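Local coordinates for protein acyl-coenzyme A oxidase acox-1.2 (Caenorhabditis elegans, PDB 5K3J) that catalyses the first, FAD-dependent desaturation step of peroxisomal beta-oxidation on the CoA thioesters of ascaroside pheromones with a five-carbon omega side chain, at residues A491-L505 with A515-L529. Residues are numbered along the deposited sequence; the frame is centred on the assembly and turned at random.
Sequences ARRQAWKATEKFLKL and AWNKSAVELTRASRL. With ATP (adenosine-5'-triphosphate), chain D.
Gln-494 swings its CG to the side opposite the backbone N (chi1 -178°) and then bends at chi2, which turns its amide onto Glu-522, whose own chain bends at chi2 to meet it nearly at a right angle. NE2 donates to Glu-522 OE1, modelled too short for its length to be trusted at this resolution, and to the backbone Glu-522 O at 3.2 Å. That carbonyl also accepts from Ala-526 N, the two donors arriving from opposite faces of its plane. Behind the amide, Gln-494 CB rests on Leu-529 CD1 at 3.6 Å, and CG lies against Ala-526. A leucine in place of Gln-494 would probably cost both OE1 and the Glu-522 carbonyl their amide donor, leaving the carboxylate held mainly through OE2. Gln-494 and Glu-522 are knobs into holes on each other's helix in an antiparallel helical hairpin of the C-terminal acyl-CoA oxidase domain; the axes of 491-505 and 520-529 come within 8.4 Å. At the turn end, Phe-502 takes the edge of Trp-516 on its face in a T-shaped stack, the centroid of the indole's six-membered ring 5.5 Å from that of Phe-502, while Phe-502 CD1 approaches Ala-515 O. Glu-522 OE2 pairs with Arg-525 NE at 3.5 Å and accepts from Tyr-591 of the second subunit, also a polar partner of Arg-525. One turn on, Arg-528 NH1 donates to ATP O1G at 2.8 Å, carrying the helix into the nucleotide site shared across the dimer.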
loop_
_atom_site.group_PDB
_atom_site.type_symbol
_atom_site.label_atom_id
_atom_site.label_comp_id
_atom_site.label_asym_id
_atom_site.label_seq_id
_atom_site.Cartn_x
_atom_site.Cartn_y
_atom_site.Cartn_z
ATOM N N ALA A 491 -18.485 -20.575 -4.457
ATOM C CA ALA A 491 -17.615 -21.267 -3.514
ATOM C C ALA A 491 -17.595 -22.768 -3.782
ATOM O O ALA A 491 -16.570 -23.318 -4.184
ATOM C CB ALA A 491 -18.067 -20.996 -2.086
ATOM N N ARG A 492 -18.734 -23.418 -3.551
ATOM C CA ARG A 492 -18.906 -24.841 -3.833
ATOM C C ARG A 492 -18.470 -25.177 -5.252
ATOM O O ARG A 492 -17.795 -26.180 -5.485
ATOM C CB ARG A 492 -20.364 -25.251 -3.631
ATOM C CG ARG A 492 -20.684 -26.672 -4.069
ATOM C CD ARG A 492 -22.189 -26.916 -4.132
ATOM N NE ARG A 492 -22.873 -26.526 -2.900
ATOM C CZ ARG A 492 -23.670 -25.467 -2.791
ATOM N NH1 ARG A 492 -23.891 -24.688 -3.844
ATOM N NH2 ARG A 492 -24.250 -25.187 -1.631
ATOM N N ARG A 493 -18.874 -24.324 -6.190
ATOM C CA ARG A 493 -18.496 -24.446 -7.595
ATOM C C ARG A 493 -16.984 -24.559 -7.738
ATOM O O ARG A 493 -16.465 -25.584 -8.178
ATOM C CB ARG A 493 -19.008 -23.239 -8.386
ATOM C CG ARG A 493 -19.616 -23.553 -9.747
ATOM C CD ARG A 493 -18.573 -23.973 -10.772
ATOM N NE ARG A 493 -18.494 -25.425 -10.898
ATOM C CZ ARG A 493 -17.965 -26.056 -11.942
ATOM N NH1 ARG A 493 -17.935 -27.382 -11.969
ATOM N NH2 ARG A 493 -17.471 -25.363 -12.960
ATOM N N GLN A 494 -16.287 -23.494 -7.351
ATOM C CA GLN A 494 -14.836 -23.420 -7.467
ATOM C C GLN A 494 -14.138 -24.505 -6.658
ATOM O O GLN A 494 -13.146 -25.074 -7.112
ATOM C CB GLN A 494 -14.344 -22.043 -7.018
ATOM C CG GLN A 494 -12.841 -21.834 -7.132
ATOM C CD GLN A 494 -12.366 -21.784 -8.567
ATOM O OE1 GLN A 494 -13.092 -21.341 -9.458
ATOM N NE2 GLN A 494 -11.142 -22.242 -8.800
ATOM N N ALA A 495 -14.655 -24.776 -5.461
ATOM C CA ALA A 495 -14.080 -25.782 -4.567
ATOM C C ALA A 495 -13.923 -27.129 -5.265
ATOM O O ALA A 495 -12.838 -27.710 -5.275
ATOM C CB ALA A 495 -14.937 -25.931 -3.316
ATOM N N TRP A 496 -15.015 -27.618 -5.845
ATOM C CA TRP A 496 -14.987 -28.832 -6.650
ATOM C C TRP A 496 -14.139 -28.640 -7.900
ATOM O O TRP A 496 -13.316 -29.488 -8.246
ATOM C CB TRP A 496 -16.406 -29.246 -7.044
ATOM C CG TRP A 496 -17.156 -29.944 -5.964
ATOM C CD1 TRP A 496 -17.930 -29.370 -4.997
ATOM C CD2 TRP A 496 -17.214 -31.357 -5.741
ATOM N NE1 TRP A 496 -18.464 -30.339 -4.184
ATOM C CE2 TRP A 496 -18.040 -31.567 -4.618
ATOM C CE3 TRP A 496 -16.648 -32.465 -6.378
ATOM C CZ2 TRP A 496 -18.314 -32.839 -4.121
ATOM C CZ3 TRP A 496 -16.921 -33.726 -5.883
ATOM C CH2 TRP A 496 -17.746 -33.903 -4.765
ATOM N N LYS A 497 -14.352 -27.510 -8.566
ATOM C CA LYS A 497 -13.679 -27.188 -9.820
ATOM C C LYS A 497 -12.161 -27.224 -9.675
ATOM O O LYS A 497 -11.456 -27.669 -10.579
ATOM C CB LYS A 497 -14.127 -25.810 -10.314
ATOM C CG LYS A 497 -13.916 -25.548 -11.800
ATOM C CD LYS A 497 -12.641 -24.771 -12.070
ATOM C CE LYS A 497 -12.552 -24.392 -13.536
ATOM N NZ LYS A 497 -13.678 -23.512 -13.964
ATOM N N ALA A 498 -11.662 -26.755 -8.535
ATOM C CA ALA A 498 -10.225 -26.730 -8.294
ATOM C C ALA A 498 -9.720 -28.091 -7.820
ATOM O O ALA A 498 -8.631 -28.526 -8.200
ATOM C CB ALA A 498 -9.873 -25.648 -7.281
ATOM N N THR A 499 -10.518 -28.763 -6.996
ATOM C CA THR A 499 -10.138 -30.065 -6.460
ATOM C C THR A 499 -9.981 -31.099 -7.575
ATOM O O THR A 499 -8.995 -31.837 -7.610
ATOM C CB THR A 499 -11.169 -30.573 -5.428
ATOM O OG1 THR A 499 -11.142 -29.734 -4.267
ATOM C CG2 THR A 499 -10.856 -32.006 -5.017
ATOM N N GLU A 500 -10.941 -31.129 -8.494
ATOM C CA GLU A 500 -10.947 -32.113 -9.573
ATOM C C GLU A 500 -9.829 -31.864 -10.580
ATOM O O GLU A 500 -9.368 -32.794 -11.244
ATOM C CB GLU A 500 -12.301 -32.111 -10.282
ATOM C CG GLU A 500 -12.611 -33.393 -11.032
ATOM C CD GLU A 500 -13.935 -34.001 -10.616
ATOM O OE1 GLU A 500 -14.727 -33.309 -9.941
ATOM O OE2 GLU A 500 -14.183 -35.176 -10.959
ATOM N N LYS A 501 -9.405 -30.609 -10.703
ATOM C CA LYS A 501 -8.278 -30.278 -11.567
ATOM C C LYS A 501 -7.001 -30.812 -10.941
ATOM O O LYS A 501 -6.168 -31.413 -11.621
ATOM C CB LYS A 501 -8.172 -28.770 -11.795
ATOM C CG LYS A 501 -6.909 -28.345 -12.534
ATOM C CD LYS A 501 -6.955 -26.875 -12.923
ATOM C CE LYS A 501 -5.610 -26.394 -13.454
ATOM N NZ LYS A 501 -5.649 -24.974 -13.909
ATOM N N PHE A 502 -6.854 -30.596 -9.638
ATOM C CA PHE A 502 -5.731 -31.163 -8.901
ATOM C C PHE A 502 -5.783 -32.690 -8.952
ATOM O O PHE A 502 -4.750 -33.340 -9.099
ATOM C CB PHE A 502 -5.728 -30.652 -7.456
ATOM C CG PHE A 502 -4.949 -31.509 -6.501
ATOM C CD1 PHE A 502 -3.595 -31.747 -6.686
ATOM C CD2 PHE A 502 -5.570 -32.052 -5.390
ATOM C CE1 PHE A 502 -2.889 -32.533 -5.792
ATOM C CE2 PHE A 502 -4.868 -32.832 -4.497
ATOM C CZ PHE A 502 -3.526 -33.073 -4.697
ATOM N N LEU A 503 -6.985 -33.254 -8.861
ATOM C CA LEU A 503 -7.170 -34.701 -8.969
ATOM C C LEU A 503 -6.785 -35.234 -10.350
ATOM O O LEU A 503 -6.085 -36.242 -10.460
ATOM C CB LEU A 503 -8.619 -35.084 -8.656
ATOM C CG LEU A 503 -9.049 -34.972 -7.191
ATOM C CD1 LEU A 503 -10.487 -35.442 -7.000
ATOM C CD2 LEU A 503 -8.095 -35.744 -6.286
ATOM N N LYS A 504 -7.247 -34.553 -11.396
ATOM C CA LYS A 504 -6.961 -34.953 -12.774
ATOM C C LYS A 504 -5.463 -35.003 -13.058
ATOM O O LYS A 504 -4.992 -35.848 -13.821
ATOM C CB LYS A 504 -7.640 -33.997 -13.760
ATOM C CG LYS A 504 -8.855 -34.574 -14.467
ATOM C CD LYS A 504 -9.392 -33.596 -15.501
ATOM C CE LYS A 504 -10.314 -34.287 -16.494
ATOM N NZ LYS A 504 -11.431 -35.011 -15.827
ATOM N N LEU A 505 -4.723 -34.091 -12.438
ATOM C CA LEU A 505 -3.279 -34.023 -12.614
ATOM C C LEU A 505 -2.577 -35.197 -11.936
ATOM O O LEU A 505 -1.423 -35.490 -12.234
ATOM C CB LEU A 505 -2.737 -32.695 -12.077
ATOM C CG LEU A 505 -3.065 -31.455 -12.916
ATOM C CD1 LEU A 505 -3.073 -30.204 -12.054
ATOM C CD2 LEU A 505 -2.074 -31.304 -14.066
ATOM N N ALA A 515 1.424 -31.750 -8.741
ATOM C CA ALA A 515 0.002 -31.652 -9.044
ATOM C C ALA A 515 -0.646 -30.554 -8.210
ATOM O O ALA A 515 -1.482 -29.799 -8.699
ATOM C CB ALA A 515 -0.685 -32.980 -8.796
ATOM N N TRP A 516 -0.251 -30.478 -6.944
ATOM C CA TRP A 516 -0.721 -29.422 -6.054
ATOM C C TRP A 516 -0.252 -28.054 -6.538
ATOM O O TRP A 516 -1.014 -27.086 -6.542
ATOM C CB TRP A 516 -0.232 -29.660 -4.623
ATOM C CG TRP A 516 -0.677 -28.597 -3.679
ATOM C CD1 TRP A 516 0.058 -27.539 -3.228
ATOM C CD2 TRP A 516 -1.970 -28.471 -3.081
ATOM N NE1 TRP A 516 -0.695 -26.765 -2.381
ATOM C CE2 TRP A 516 -1.944 -27.316 -2.274
ATOM C CE3 TRP A 516 -3.144 -29.224 -3.146
ATOM C CZ2 TRP A 516 -3.045 -26.898 -1.540
ATOM C CZ3 TRP A 516 -4.235 -28.808 -2.414
ATOM C CH2 TRP A 516 -4.180 -27.653 -1.625
ATOM N N ASN A 517 1.011 -27.990 -6.944
ATOM C CA ASN A 517 1.641 -26.745 -7.361
ATOM C C ASN A 517 0.981 -26.147 -8.602
ATOM O O ASN A 517 0.738 -24.942 -8.665
ATOM C CB ASN A 517 3.130 -26.982 -7.621
ATOM C CG ASN A 517 3.900 -25.698 -7.872
ATOM O OD1 ASN A 517 3.360 -24.600 -7.757
ATOM N ND2 ASN A 517 5.177 -25.835 -8.207
ATOM N N LYS A 518 0.683 -26.996 -9.580
ATOM C CA LYS A 518 0.116 -26.540 -10.845
ATOM C C LYS A 518 -1.329 -26.071 -10.714
ATOM O O LYS A 518 -1.837 -25.362 -11.580
ATOM C CB LYS A 518 0.210 -27.652 -11.888
ATOM C CG LYS A 518 1.609 -27.855 -12.429
ATOM C CD LYS A 518 1.613 -28.862 -13.562
ATOM C CE LYS A 518 2.898 -28.779 -14.365
ATOM N NZ LYS A 518 2.888 -29.706 -15.531
ATOM N N SER A 519 -1.989 -26.462 -9.630
ATOM C CA SER A 519 -3.369 -26.051 -9.403
ATOM C C SER A 519 -3.464 -25.005 -8.298
ATOM O O SER A 519 -4.557 -24.657 -7.860
ATOM C CB SER A 519 -4.232 -27.261 -9.045
ATOM O OG SER A 519 -3.769 -27.872 -7.857
ATOM N N ALA A 520 -2.310 -24.501 -7.866
ATOM C CA ALA A 520 -2.215 -23.679 -6.658
ATOM C C ALA A 520 -3.035 -22.391 -6.717
ATOM O O ALA A 520 -3.531 -21.926 -5.691
ATOM C CB ALA A 520 -0.755 -23.352 -6.365
ATOM N N VAL A 521 -3.180 -21.813 -7.905
ATOM C CA VAL A 521 -3.920 -20.560 -8.041
ATOM C C VAL A 521 -5.427 -20.784 -7.923
ATOM O O VAL A 521 -6.112 -20.040 -7.222
ATOM C CB VAL A 521 -3.616 -19.857 -9.376
ATOM C CG1 VAL A 521 -4.409 -18.563 -9.481
ATOM C CG2 VAL A 521 -2.132 -19.567 -9.491
ATOM N N GLU A 522 -5.934 -21.806 -8.608
ATOM C CA GLU A 522 -7.349 -22.164 -8.529
ATOM C C GLU A 522 -7.759 -22.455 -7.093
ATOM O O GLU A 522 -8.834 -22.051 -6.645
ATOM C CB GLU A 522 -7.651 -23.379 -9.407
ATOM C CG GLU A 522 -7.599 -23.090 -10.894
ATOM C CD GLU A 522 -8.614 -22.047 -11.314
ATOM O OE1 GLU A 522 -9.768 -22.113 -10.839
ATOM O OE2 GLU A 522 -8.257 -21.161 -12.115
ATOM N N LEU A 523 -6.884 -23.155 -6.379
ATOM C CA LEU A 523 -7.121 -23.529 -4.991
ATOM C C LEU A 523 -7.229 -22.317 -4.075
ATOM O O LEU A 523 -7.976 -22.334 -3.097
ATOM C CB LEU A 523 -6.002 -24.448 -4.506
ATOM C CG LEU A 523 -5.913 -25.808 -5.196
ATOM C CD1 LEU A 523 -4.566 -26.438 -4.923
ATOM C CD2 LEU A 523 -7.031 -26.706 -4.712
ATOM N N THR A 524 -6.476 -21.269 -4.387
ATOM C CA THR A 524 -6.536 -20.046 -3.595
ATOM C C THR A 524 -7.783 -19.240 -3.938
ATOM O O THR A 524 -8.298 -18.498 -3.104
ATOM C CB THR A 524 -5.297 -19.156 -3.801
ATOM O OG1 THR A 524 -5.165 -18.834 -5.191
ATOM C CG2 THR A 524 -4.040 -19.865 -3.325
ATOM N N ARG A 525 -8.260 -19.378 -5.171
ATOM C CA ARG A 525 -9.512 -18.747 -5.562
ATOM C C ARG A 525 -10.646 -19.386 -4.777
ATOM O O ARG A 525 -11.596 -18.716 -4.369
ATOM C CB ARG A 525 -9.760 -18.891 -7.063
ATOM C CG ARG A 525 -8.642 -18.350 -7.936
ATOM C CD ARG A 525 -8.950 -18.569 -9.408
ATOM N NE ARG A 525 -7.829 -18.204 -10.271
ATOM C CZ ARG A 525 -7.564 -16.964 -10.671
ATOM N NH1 ARG A 525 -8.335 -15.957 -10.281
ATOM N NH2 ARG A 525 -6.523 -16.729 -11.458
ATOM N N ALA A 526 -10.526 -20.693 -4.565
ATOM C CA ALA A 526 -11.494 -21.451 -3.785
ATOM C C ALA A 526 -11.516 -20.985 -2.335
ATOM O O ALA A 526 -12.584 -20.743 -1.768
ATOM C CB ALA A 526 -11.183 -22.939 -3.856
ATOM N N SER A 527 -10.331 -20.870 -1.741
ATOM C CA SER A 527 -10.203 -20.427 -0.358
ATOM C C SER A 527 -10.858 -19.066 -0.142
ATOM O O SER A 527 -11.694 -18.915 0.745
ATOM C CB SER A 527 -8.729 -20.371 0.052
ATOM O OG SER A 527 -8.182 -21.672 0.182
ATOM N N ARG A 528 -10.479 -18.089 -0.963
ATOM C CA ARG A 528 -11.030 -16.737 -0.876
ATOM C C ARG A 528 -12.557 -16.724 -0.917
ATOM O O ARG A 528 -13.199 -16.047 -0.115
ATOM C CB ARG A 528 -10.477 -15.858 -2.003
ATOM C CG ARG A 528 -9.136 -15.216 -1.690
ATOM C CD ARG A 528 -8.728 -14.206 -2.757
ATOM N NE ARG A 528 -7.822 -14.781 -3.748
ATOM C CZ ARG A 528 -8.209 -15.275 -4.919
ATOM N NH1 ARG A 528 -9.492 -15.268 -5.251
ATOM N NH2 ARG A 528 -7.313 -15.776 -5.759
ATOM N N LEU A 529 -13.130 -17.474 -1.851
ATOM C CA LEU A 529 -14.581 -17.569 -1.965
ATOM C C LEU A 529 -15.211 -18.119 -0.685
ATOM O O LEU A 529 -16.222 -17.599 -0.213
ATOM C CB LEU A 529 -14.966 -18.439 -3.166
ATOM C CG LEU A 529 -14.720 -17.798 -4.534
ATOM C CD1 LEU A 529 -14.980 -18.787 -5.658
ATOM C CD2 LEU A 529 -15.591 -16.565 -4.692
HETATM P PG ATP D . -10.462 -13.594 -7.972
HETATM O O1G ATP D . -10.841 -15.032 -7.711
HETATM O O2G ATP D . -9.829 -13.360 -9.324
HETATM O O3G ATP D . -11.528 -12.592 -7.596
HETATM P PB ATP D . -8.380 -11.985 -7.007
HETATM O O1B ATP D . -8.637 -11.149 -5.773
HETATM O O2B ATP D . -8.541 -11.370 -8.378
HETATM O O3B ATP D . -9.273 -13.322 -6.916
HETATM P PA ATP D . -6.192 -13.242 -8.172
HETATM O O1A ATP D . -5.911 -14.702 -7.903
HETATM O O2A ATP D . -6.994 -12.840 -9.388
HETATM O O3A ATP D . -6.905 -12.611 -6.876
HETATM O "O5'" ATP D . -4.796 -12.445 -8.201
HETATM C "C5'" ATP D . -4.777 -11.020 -8.270
HETATM C "C4'" ATP D . -3.642 -10.553 -7.374
HETATM O "O4'" ATP D . -4.105 -10.327 -6.039
HETATM C "C3'" ATP D . -2.569 -11.626 -7.320
HETATM O "O3'" ATP D . -1.312 -11.069 -7.708
HETATM C "C2'" ATP D . -2.527 -12.072 -5.874
HETATM O "O2'" ATP D . -1.187 -12.258 -5.417
HETATM C "C1'" ATP D . -3.220 -10.954 -5.109
HETATM N N9 ATP D . -3.979 -11.469 -3.941
HETATM C C8 ATP D . -5.187 -12.058 -3.990
HETATM N N7 ATP D . -5.616 -12.413 -2.754
HETATM C C5 ATP D . -4.666 -12.042 -1.878
HETATM C C6 ATP D . -4.480 -12.121 -0.410
HETATM N N6 ATP D . -5.420 -12.678 0.394
HETATM N N1 ATP D . -3.337 -11.609 0.099
HETATM C C2 ATP D . -2.395 -11.052 -0.686
HETATM N N3 ATP D . -2.497 -10.951 -2.021
HETATM C C4 ATP D . -3.590 -11.419 -2.665
#